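Long-range contact in lipoprotein (Clostridioides difficile, PDB 7RAG), which binds the cell-wall amidase CwlD and allosterically activates it during spore formation: residues D52-L56 / F100-K106. Residues are numbered along the deposited sequence; the frame is centred on the assembly and turned at random.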
loop_
_atom_site.group_PDB
_atom_site.type_symbol
_atom_site.label_atom_id
_atom_site.label_comp_id
_atom_site.label_asym_id
_atom_site.label_seq_id
_atom_site.Cartn_x
_atom_site.Cartn_y
_atom_site.Cartn_z
ATOM N N ASP A 52 5.459 6.970 11.170
ATOM C CA ASP A 52 6.383 7.775 10.385
ATOM C C ASP A 52 6.211 7.504 8.895
ATOM O O ASP A 52 5.946 6.376 8.479
ATOM C CB ASP A 52 7.822 7.489 10.804
ATOM C CG ASP A 52 8.090 7.862 12.244
ATOM O OD1 ASP A 52 9.171 7.512 12.746
ATOM O OD2 ASP A 52 7.224 8.493 12.886
ATOM N N ASN A 53 6.329 8.552 8.093
ATOM C CA ASN A 53 6.327 8.420 6.640
ATOM C C ASN A 53 7.495 9.224 6.088
ATOM O O ASN A 53 7.567 10.441 6.288
ATOM C CB ASN A 53 5.001 8.883 6.027
ATOM C CG ASN A 53 5.038 8.929 4.498
ATOM O OD1 ASN A 53 5.554 9.878 3.900
ATOM N ND2 ASN A 53 4.480 7.912 3.864
ATOM N N TYR A 54 8.402 8.535 5.403
ATOM C CA TYR A 54 9.585 9.132 4.802
ATOM C C TYR A 54 9.488 9.008 3.284
ATOM O O TYR A 54 9.093 7.964 2.766
ATOM C CB TYR A 54 10.842 8.442 5.297
ATOM C CG TYR A 54 11.261 8.771 6.711
ATOM C CD1 TYR A 54 11.963 9.934 6.989
ATOM C CD2 TYR A 54 11.000 7.901 7.765
ATOM C CE1 TYR A 54 12.383 10.231 8.275
ATOM C CE2 TYR A 54 11.406 8.197 9.058
ATOM C CZ TYR A 54 12.105 9.361 9.306
ATOM O OH TYR A 54 12.527 9.678 10.578
ATOM N N LYS A 55 9.801 10.077 2.563
ATOM C CA LYS A 55 9.946 9.999 1.116
ATOM C C LYS A 55 11.312 10.545 0.733
ATOM O O LYS A 55 11.679 11.640 1.163
ATOM C CB LYS A 55 8.843 10.770 0.409
ATOM C CG LYS A 55 8.904 10.706 -1.094
ATOM C CD LYS A 55 7.531 10.961 -1.680
ATOM C CE LYS A 55 7.613 11.339 -3.155
ATOM N NZ LYS A 55 6.726 10.457 -3.979
ATOM N N LEU A 56 12.081 9.762 -0.024
ATOM C CA LEU A 56 13.339 10.213 -0.609
ATOM C C LEU A 56 13.154 10.240 -2.117
ATOM O O LEU A 56 12.893 9.195 -2.724
ATOM C CB LEU A 56 14.514 9.299 -0.254
ATOM C CG LEU A 56 14.494 8.492 1.040
ATOM C CD1 LEU A 56 15.860 7.843 1.229
ATOM C CD2 LEU A 56 14.146 9.360 2.252
ATOM N N PHE A 100 17.120 4.511 6.143
ATOM C CA PHE A 100 17.890 4.897 4.979
ATOM C C PHE A 100 19.067 5.694 5.503
ATOM O O PHE A 100 19.075 6.131 6.657
ATOM C CB PHE A 100 17.067 5.720 3.968
ATOM C CG PHE A 100 16.371 6.920 4.576
ATOM C CD1 PHE A 100 16.980 8.158 4.592
ATOM C CD2 PHE A 100 15.117 6.790 5.162
ATOM C CE1 PHE A 100 16.348 9.246 5.167
ATOM C CE2 PHE A 100 14.490 7.867 5.743
ATOM C CZ PHE A 100 15.103 9.102 5.745
ATOM N N VAL A 101 20.072 5.865 4.654
ATOM C CA VAL A 101 21.198 6.704 5.029
ATOM C C VAL A 101 20.749 8.159 4.925
ATOM O O VAL A 101 20.204 8.587 3.902
ATOM C CB VAL A 101 22.426 6.379 4.165
ATOM C CG1 VAL A 101 21.990 5.966 2.787
ATOM C CG2 VAL A 101 23.398 7.541 4.116
ATOM N N GLY A 102 20.912 8.913 6.015
ATOM C CA GLY A 102 20.277 10.206 6.187
ATOM C C GLY A 102 19.147 10.208 7.200
ATOM O O GLY A 102 18.735 11.284 7.656
ATOM N N ASP A 103 18.633 9.034 7.565
ATOM C CA ASP A 103 17.596 8.929 8.586
ATOM C C ASP A 103 18.227 9.097 9.959
ATOM O O ASP A 103 19.046 8.280 10.371
ATOM C CB ASP A 103 16.889 7.581 8.470
ATOM C CG ASP A 103 15.852 7.359 9.547
ATOM O OD1 ASP A 103 15.445 8.332 10.227
ATOM O OD2 ASP A 103 15.446 6.178 9.721
ATOM N N PHE A 104 17.845 10.144 10.667
ATOM C CA PHE A 104 18.443 10.457 11.956
ATOM C C PHE A 104 17.459 10.473 13.111
ATOM O O PHE A 104 17.870 10.173 14.234
ATOM C CB PHE A 104 19.154 11.817 11.914
ATOM C CG PHE A 104 18.259 12.946 11.541
ATOM C CD1 PHE A 104 17.653 13.715 12.521
ATOM C CD2 PHE A 104 18.009 13.231 10.210
ATOM C CE1 PHE A 104 16.823 14.752 12.192
ATOM C CE2 PHE A 104 17.171 14.279 9.860
ATOM C CZ PHE A 104 16.572 15.040 10.860
ATOM N N ILE A 105 16.188 10.823 12.891
ATOM C CA ILE A 105 15.230 10.720 13.985
ATOM C C ILE A 105 15.107 9.264 14.383
ATOM O O ILE A 105 15.129 8.364 13.529
ATOM C CB ILE A 105 13.837 11.265 13.624
ATOM C CG1 ILE A 105 13.898 12.600 12.887
ATOM C CG2 ILE A 105 12.997 11.405 14.899
ATOM C CD1 ILE A 105 12.506 13.161 12.583
ATOM N N LYS A 106 14.950 9.026 15.677
ATOM C CA LYS A 106 14.649 7.738 16.290
ATOM C C LYS A 106 15.871 6.835 16.405
ATOM O O LYS A 106 15.765 5.772 17.018
ATOM C CB LYS A 106 13.526 6.960 15.566
ATOM C CG LYS A 106 12.091 7.462 15.843
ATOM C CD LYS A 106 11.048 6.566 15.166
ATOM C CE LYS A 106 11.654 5.239 14.708
ATOM N NZ LYS A 106 10.615 4.313 14.195
#
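Strand residues D52, Y54 and L56 face the loop 100-106, which runs past them in the opposite direction at 8.9 Å between the CA atoms of Y54 and D103 and opens with a type II beta turn from F100 to D103, where D103 N donates a hydrogen bond to F100 O. The CG of F100 stands between its backbone N and carbonyl carbon (chi1 53°), from where the ring reaches Y54 and L56. The ring edge meets a face of Y54 in a T-shaped pair, centroids 5.1 Å apart and planes at 71°; F100 CE2 stands over that face, off its centre, near Y54 CG and CD1. L56 covers one face of F100, its CD2 standing 3.6 Å from the ring centroid in a CH-pi contact; D103 CB sits over the opposite face, so the phenyl group is clamped between them. Y54 OH lies 3.2 Å from D103 OD1 and 3.7 Å from I105 CB. D103 OD2 is hydrogen-bonded to L99 N, which ties the carboxylate to the chain just before the turn. At the solvent side, K106 bends at chi3 and lays CD 3.2 Å from D52 OD1; its NZ forms a long salt bridge, 3.8 Å, to the same oxygen, while D52 OD2 is hydrogen-bonded to Y48 OH of the second subunit. The loop bridges the two antiparallel sheets of this LolA-family protein: V101 packs on strand 162-173 and on G60 of the amidase chain, F104 on strand 150-156, whereas 52-56 lies between strand 68-71 and an antiparallel strand of the second GerS subunit.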